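Local coordinates for protein CurF (Lyngbya majuscula, PDB 5DP2) that probably forms the cyclopropane ring in curacin A biosynthesis, as an NADP-binding member of the enoyl reductase family, at residues Leu24-Gln29 and Asn111-Phe116; Pro312-Pro317 and Phe325-His330. One frame throughout, in Å; residues are numbered along the deposited sequence.

Both interactions lie within the enoyl reductase domain, and they come in series along the chain: interaction 1 closes before interaction 2 opens. Their centres are about 18 Å apart. Interaction 1 sets strand 25-28, half of a two-stranded antiparallel sheet with strand 11-14, against the loop that leads into strand 116-119. Interaction 2 joins strand 313-317 to helix 321-329, within a beta-alpha-beta unit completed by strand 336-340. That helix is the bridge between them. Leu24 CD1 lies 3.7 Å from Phe325 CG, and the ring of Phe113 also packs on Phe325. The same helix carries Leu328, which touches the bound NADP, so one helix packs against both interaction 1 and the cofactor.

Interaction 1: residues Leu24-Gln29 and Asn111-Phe116; sequences LTWMPQ and NAFSSF
Strand 25-28 passes the loop of residues 111-116 at a distance, with Trp26 CA and Ser114 CA 8.4 Å apart, and Phe113 is the centre of an inverse gamma turn. The gap is bridged mainly by the indole of Trp26. Its CG stands anti to the carbonyl carbon (chi1 -72°), and the six-membered part of the ring reaches the turn. There CZ3 of Trp26 comes 3.6 Å from Phe113 O, in an oblique approach. Ser114 N sits at the indole edge, near its plane. The neighbouring indole carbon, Trp26 CH2, meets Phe113 CD1 at 4.1 Å, at the edge of the phenyl ring. The touch between the two rings is thus light and apolar. Strand 25-28 pairs with strand 11-14 in a small antiparallel sheet, and that hairpin is held to the loop more directly: the backbone of Phe113 bonds to Leu13, and Ser115 OG bonds to Val11 N. The pyrrole end of the indole has its own partner, since Trp26 NE1 bonds to Ser318 O. Within the loop, Ser114 OG donates to Asn111 O at 2.7 Å, tilted 17° from the carbonyl plane, and is also bonded to Gln12 NE2.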
loop_
_atom_site.group_PDB
_atom_site.type_symbol
_atom_site.label_atom_id
_atom_site.label_comp_id
_atom_site.label_asym_id
_atom_site.label_seq_id
_atom_site.Cartn_x
_atom_site.Cartn_y
_atom_site.Cartn_z
ATOM N N LEU A 24 15.626 -14.522 -1.584
ATOM C CA LEU A 24 14.784 -14.437 -0.380
ATOM C C LEU A 24 14.837 -15.790 0.343
ATOM O O LEU A 24 14.646 -16.828 -0.277
ATOM C CB LEU A 24 13.351 -14.121 -0.787
ATOM C CG LEU A 24 13.100 -12.662 -1.170
ATOM C CD1 LEU A 24 11.835 -12.529 -1.999
ATOM C CD2 LEU A 24 13.036 -11.790 0.079
ATOM N N THR A 25 15.060 -15.741 1.658
ATOM C CA THR A 25 15.353 -16.892 2.490
ATOM C C THR A 25 14.616 -16.759 3.832
ATOM O O THR A 25 14.671 -15.701 4.438
ATOM C CB THR A 25 16.885 -16.917 2.752
ATOM O OG1 THR A 25 17.604 -16.919 1.503
ATOM C CG2 THR A 25 17.297 -18.105 3.610
ATOM N N TRP A 26 14.029 -17.839 4.346
ATOM C CA TRP A 26 13.498 -17.866 5.704
ATOM C C TRP A 26 14.657 -18.202 6.658
ATOM O O TRP A 26 15.106 -19.337 6.727
ATOM C CB TRP A 26 12.373 -18.880 5.833
ATOM C CG TRP A 26 11.095 -18.448 5.142
ATOM C CD1 TRP A 26 10.538 -18.976 4.007
ATOM C CD2 TRP A 26 10.220 -17.383 5.566
ATOM N NE1 TRP A 26 9.381 -18.295 3.699
ATOM C CE2 TRP A 26 9.164 -17.324 4.646
ATOM C CE3 TRP A 26 10.231 -16.475 6.646
ATOM C CZ2 TRP A 26 8.132 -16.401 4.765
ATOM C CZ3 TRP A 26 9.180 -15.574 6.777
ATOM C CH2 TRP A 26 8.147 -15.542 5.835
ATOM N N MET A 27 15.149 -17.192 7.361
ATOM C CA MET A 27 16.284 -17.369 8.262
ATOM C C MET A 27 15.817 -17.742 9.658
ATOM O O MET A 27 14.847 -17.172 10.174
ATOM C CB MET A 27 17.100 -16.098 8.324
ATOM C CG MET A 27 17.838 -15.827 7.026
ATOM S SD MET A 27 19.044 -17.081 6.557
ATOM C CE MET A 27 20.437 -16.643 7.597
ATOM N N PRO A 28 16.499 -18.692 10.299
ATOM C CA PRO A 28 16.133 -19.045 11.680
ATOM C C PRO A 28 16.203 -17.841 12.623
ATOM O O PRO A 28 17.054 -16.966 12.476
ATOM C CB PRO A 28 17.199 -20.095 12.049
ATOM C CG PRO A 28 17.673 -20.637 10.739
ATOM C CD PRO A 28 17.646 -19.484 9.810
ATOM N N GLN A 29 15.303 -17.824 13.617
ATOM C CA GLN A 29 15.252 -16.788 14.630
ATOM C C GLN A 29 15.084 -17.389 16.009
ATOM O O GLN A 29 14.457 -18.422 16.152
ATOM C CB GLN A 29 14.043 -15.871 14.361
ATOM C CG GLN A 29 14.126 -15.119 13.048
ATOM C CD GLN A 29 15.033 -13.935 13.153
ATOM O OE1 GLN A 29 14.628 -12.885 13.627
ATOM N NE2 GLN A 29 16.249 -14.066 12.674
ATOM N N ASN A 111 8.696 -5.639 9.614
ATOM C CA ASN A 111 9.211 -7.012 9.740
ATOM C C ASN A 111 8.074 -8.036 9.825
ATOM O O ASN A 111 8.232 -9.106 10.394
ATOM C CB ASN A 111 10.119 -7.137 10.971
ATOM C CG ASN A 111 9.395 -6.858 12.273
ATOM O OD1 ASN A 111 8.299 -6.295 12.271
ATOM N ND2 ASN A 111 9.997 -7.228 13.385
ATOM N N ALA A 112 6.898 -7.731 9.240
ATOM C CA ALA A 112 5.778 -8.678 9.326
ATOM C C ALA A 112 6.027 -10.017 8.637
ATOM O O ALA A 112 5.329 -10.974 8.969
ATOM C CB ALA A 112 4.482 -8.062 8.848
ATOM N N PHE A 113 6.999 -10.109 7.704
ATOM C CA PHE A 113 7.413 -11.423 7.195
ATOM C C PHE A 113 8.350 -12.078 8.227
ATOM O O PHE A 113 9.562 -12.215 8.021
ATOM C CB PHE A 113 8.078 -11.319 5.815
ATOM C CG PHE A 113 7.129 -11.156 4.655
ATOM C CD1 PHE A 113 6.491 -12.260 4.128
ATOM C CD2 PHE A 113 6.929 -9.937 4.032
ATOM C CE1 PHE A 113 5.625 -12.141 3.026
ATOM C CE2 PHE A 113 6.086 -9.813 2.917
ATOM C CZ PHE A 113 5.425 -10.921 2.442
ATOM N N SER A 114 7.741 -12.501 9.339
ATOM C CA SER A 114 8.388 -13.155 10.473
ATOM C C SER A 114 7.337 -14.027 11.132
ATOM O O SER A 114 6.156 -13.691 11.121
ATOM C CB SER A 114 8.861 -12.148 11.525
ATOM O OG SER A 114 9.790 -11.209 11.021
ATOM N N SER A 115 7.758 -15.100 11.796
ATOM C CA SER A 115 6.793 -15.913 12.519
ATOM C C SER A 115 6.124 -15.123 13.650
ATOM O O SER A 115 4.903 -15.243 13.875
ATOM C CB SER A 115 7.482 -17.140 13.104
ATOM O OG SER A 115 8.211 -17.860 12.123
ATOM N N PHE A 116 6.930 -14.349 14.375
ATOM C CA PHE A 116 6.479 -13.562 15.514
ATOM C C PHE A 116 7.044 -12.152 15.382
ATOM O O PHE A 116 8.191 -11.999 14.951
ATOM C CB PHE A 116 6.937 -14.156 16.843
ATOM C CG PHE A 116 6.402 -15.554 17.077
ATOM C CD1 PHE A 116 5.144 -15.763 17.632
ATOM C CD2 PHE A 116 7.146 -16.663 16.713
ATOM C CE1 PHE A 116 4.647 -17.040 17.798
ATOM C CE2 PHE A 116 6.653 -17.934 16.875
ATOM C CZ PHE A 116 5.404 -18.128 17.422
#

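Interaction 2: residues Pro312-Pro317 and Phe325-His330; sequences PYKVFP and FRHLQH
His327 has its CG anti to the backbone N (chi1 -167°), which swings the imidazole off helix 321-329 to meet Phe316, whose CG is anti to the carbonyl carbon (chi1 -70°). The two rings make an edge-to-face pair. The edge of Phe316 is turned toward one face of His327, with centroids 5.3 Å apart and planes at 62°. Phe316 CZ leads, 3.7 Å from His327 CG and equally near its CB. Phe316 CE1 follows over the same face, offset toward the rim. Lys314 reaches the far end of the imidazole with its methylene chain. Its CD lies 3.6 Å from His327 NE2 and as near to CE1, oblique to the ring. The chain is extended up to a bend at chi4. This contact packs the helix of a beta-alpha-beta unit on its first strand, and Ile337 of the closing strand 336-340 touches both Phe316 and His327. With an alanine here instead of His327, the edge of Phe316 would probably lose the aromatic face it points at, and the Lys314 methylenes their partner. Next along the helix, Leu328 touches the bound NADP. Lys314 NZ stays 5.6 Å from His327 NE2, so the lysine meets the imidazole through carbon and not through its charge. Aromatic and aliphatic surfaces therefore carry this contact, and a nearby ammonium might slightly disfavour a protonated imidazole.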
loop_
_atom_site.group_PDB
_atom_site.type_symbol
_atom_site.label_atom_id
_atom_site.label_comp_id
_atom_site.label_asym_id
_atom_site.label_seq_id
_atom_site.Cartn_x
_atom_site.Cartn_y
_atom_site.Cartn_z
ATOM N N PRO A 312 -9.571 -7.709 -3.964
ATOM C CA PRO A 312 -9.279 -9.024 -4.575
ATOM C C PRO A 312 -7.893 -9.477 -4.134
ATOM O O PRO A 312 -6.998 -8.633 -3.971
ATOM C CB PRO A 312 -9.337 -8.737 -6.087
ATOM C CG PRO A 312 -10.180 -7.509 -6.192
ATOM C CD PRO A 312 -9.810 -6.699 -5.003
ATOM N N TYR A 313 -7.729 -10.774 -3.983
ATOM C CA TYR A 313 -6.433 -11.273 -3.521
ATOM C C TYR A 313 -6.133 -12.644 -4.110
ATOM O O TYR A 313 -7.005 -13.364 -4.581
ATOM C CB TYR A 313 -6.357 -11.324 -1.983
ATOM C CG TYR A 313 -7.357 -12.255 -1.324
ATOM C CD1 TYR A 313 -7.131 -13.642 -1.282
ATOM C CD2 TYR A 313 -8.553 -11.774 -0.804
ATOM C CE1 TYR A 313 -8.056 -14.504 -0.717
ATOM C CE2 TYR A 313 -9.479 -12.621 -0.216
ATOM C CZ TYR A 313 -9.228 -13.988 -0.176
ATOM O OH TYR A 313 -10.156 -14.839 0.386
ATOM N N LYS A 314 -4.850 -12.988 -4.032
ATOM C CA LYS A 314 -4.346 -14.312 -4.339
ATOM C C LYS A 314 -3.418 -14.739 -3.196
ATOM O O LYS A 314 -2.529 -13.958 -2.812
ATOM C CB LYS A 314 -3.593 -14.347 -5.666
ATOM C CG LYS A 314 -3.137 -15.772 -5.994
ATOM C CD LYS A 314 -2.491 -15.907 -7.355
ATOM C CE LYS A 314 -1.898 -17.271 -7.555
ATOM N NZ LYS A 314 -2.958 -18.275 -7.788
ATOM N N VAL A 315 -3.644 -15.941 -2.672
ATOM C CA VAL A 315 -2.873 -16.441 -1.532
ATOM C C VAL A 315 -1.729 -17.337 -2.007
ATOM O O VAL A 315 -1.890 -18.171 -2.916
ATOM C CB VAL A 315 -3.766 -17.230 -0.567
ATOM C CG1 VAL A 315 -2.973 -17.942 0.524
ATOM C CG2 VAL A 315 -4.807 -16.344 0.056
ATOM N N PHE A 316 -0.564 -17.161 -1.368
ATOM C CA PHE A 316 0.567 -18.054 -1.486
ATOM C C PHE A 316 0.956 -18.525 -0.100
ATOM O O PHE A 316 1.013 -17.708 0.834
ATOM C CB PHE A 316 1.790 -17.321 -2.085
ATOM C CG PHE A 316 1.639 -16.956 -3.538
ATOM C CD1 PHE A 316 0.883 -15.876 -3.929
ATOM C CD2 PHE A 316 2.300 -17.666 -4.521
ATOM C CE1 PHE A 316 0.745 -15.537 -5.268
ATOM C CE2 PHE A 316 2.151 -17.339 -5.864
ATOM C CZ PHE A 316 1.379 -16.273 -6.232
ATOM N N PRO A 317 1.289 -19.804 0.077
ATOM C CA PRO A 317 1.848 -20.228 1.361
ATOM C C PRO A 317 3.267 -19.669 1.524
ATOM O O PRO A 317 3.955 -19.373 0.561
ATOM C CB PRO A 317 1.855 -21.750 1.229
ATOM C CG PRO A 317 2.085 -21.975 -0.240
ATOM C CD PRO A 317 1.276 -20.898 -0.913
ATOM N N PHE A 325 6.451 -12.964 -4.527
ATOM C CA PHE A 325 7.118 -11.752 -4.956
ATOM C C PHE A 325 7.169 -11.668 -6.480
ATOM O O PHE A 325 6.961 -10.598 -7.058
ATOM C CB PHE A 325 8.547 -11.634 -4.380
ATOM C CG PHE A 325 8.652 -11.018 -2.987
ATOM C CD1 PHE A 325 8.120 -11.628 -1.870
ATOM C CD2 PHE A 325 9.349 -9.837 -2.799
ATOM C CE1 PHE A 325 8.253 -11.050 -0.606
ATOM C CE2 PHE A 325 9.502 -9.256 -1.544
ATOM C CZ PHE A 325 8.960 -9.882 -0.432
ATOM N N ARG A 326 7.438 -12.799 -7.143
ATOM C CA ARG A 326 7.501 -12.809 -8.611
ATOM C C ARG A 326 6.155 -12.516 -9.243
ATOM O O ARG A 326 6.090 -11.886 -10.308
ATOM C CB ARG A 326 8.025 -14.157 -9.110
ATOM C CG ARG A 326 9.512 -14.314 -9.030
ATOM C CD ARG A 326 9.943 -15.675 -9.526
ATOM N NE ARG A 326 11.392 -15.706 -9.522
ATOM C CZ ARG A 326 12.131 -16.795 -9.358
ATOM N NH1 ARG A 326 11.549 -17.983 -9.227
ATOM N NH2 ARG A 326 13.465 -16.713 -9.363
ATOM N N HIS A 327 5.076 -12.957 -8.594
ATOM C CA HIS A 327 3.721 -12.726 -9.105
ATOM C C HIS A 327 3.481 -11.224 -9.201
ATOM O O HIS A 327 2.883 -10.718 -10.149
ATOM C CB HIS A 327 2.718 -13.436 -8.201
ATOM C CG HIS A 327 1.334 -13.546 -8.758
ATOM N ND1 HIS A 327 0.922 -14.558 -9.593
ATOM C CD2 HIS A 327 0.235 -12.790 -8.514
ATOM C CE1 HIS A 327 -0.369 -14.409 -9.849
ATOM N NE2 HIS A 327 -0.802 -13.331 -9.219
ATOM N N LEU A 328 3.947 -10.484 -8.181
ATOM C CA LEU A 328 3.832 -9.021 -8.174
ATOM C C LEU A 328 4.820 -8.378 -9.148
ATOM O O LEU A 328 4.443 -7.487 -9.914
ATOM C CB LEU A 328 4.016 -8.487 -6.734
ATOM C CG LEU A 328 3.754 -7.002 -6.579
ATOM C CD1 LEU A 328 2.418 -6.542 -7.145
ATOM C CD2 LEU A 328 3.895 -6.633 -5.120
ATOM N N GLN A 329 6.063 -8.861 -9.177
ATOM C CA GLN A 329 7.049 -8.323 -10.119
ATOM C C GLN A 329 6.570 -8.401 -11.570
ATOM O O GLN A 329 6.731 -7.440 -12.321
ATOM C CB GLN A 329 8.345 -9.101 -9.993
ATOM C CG GLN A 329 9.437 -8.635 -10.937
ATOM C CD GLN A 329 10.603 -9.608 -11.053
ATOM O OE1 GLN A 329 10.467 -10.811 -10.775
ATOM N NE2 GLN A 329 11.746 -9.101 -11.483
ATOM N N HIS A 330 6.005 -9.548 -11.948
ATOM C CA HIS A 330 5.497 -9.777 -13.308
ATOM C C HIS A 330 4.083 -9.251 -13.510
ATOM O O HIS A 330 3.536 -9.370 -14.595
ATOM C CB HIS A 330 5.576 -11.268 -13.648
ATOM C CG HIS A 330 6.964 -11.804 -13.735
ATOM N ND1 HIS A 330 8.032 -11.056 -14.183
ATOM C CD2 HIS A 330 7.460 -13.011 -13.398
ATOM C CE1 HIS A 330 9.130 -11.783 -14.107
ATOM N NE2 HIS A 330 8.805 -12.978 -13.651
#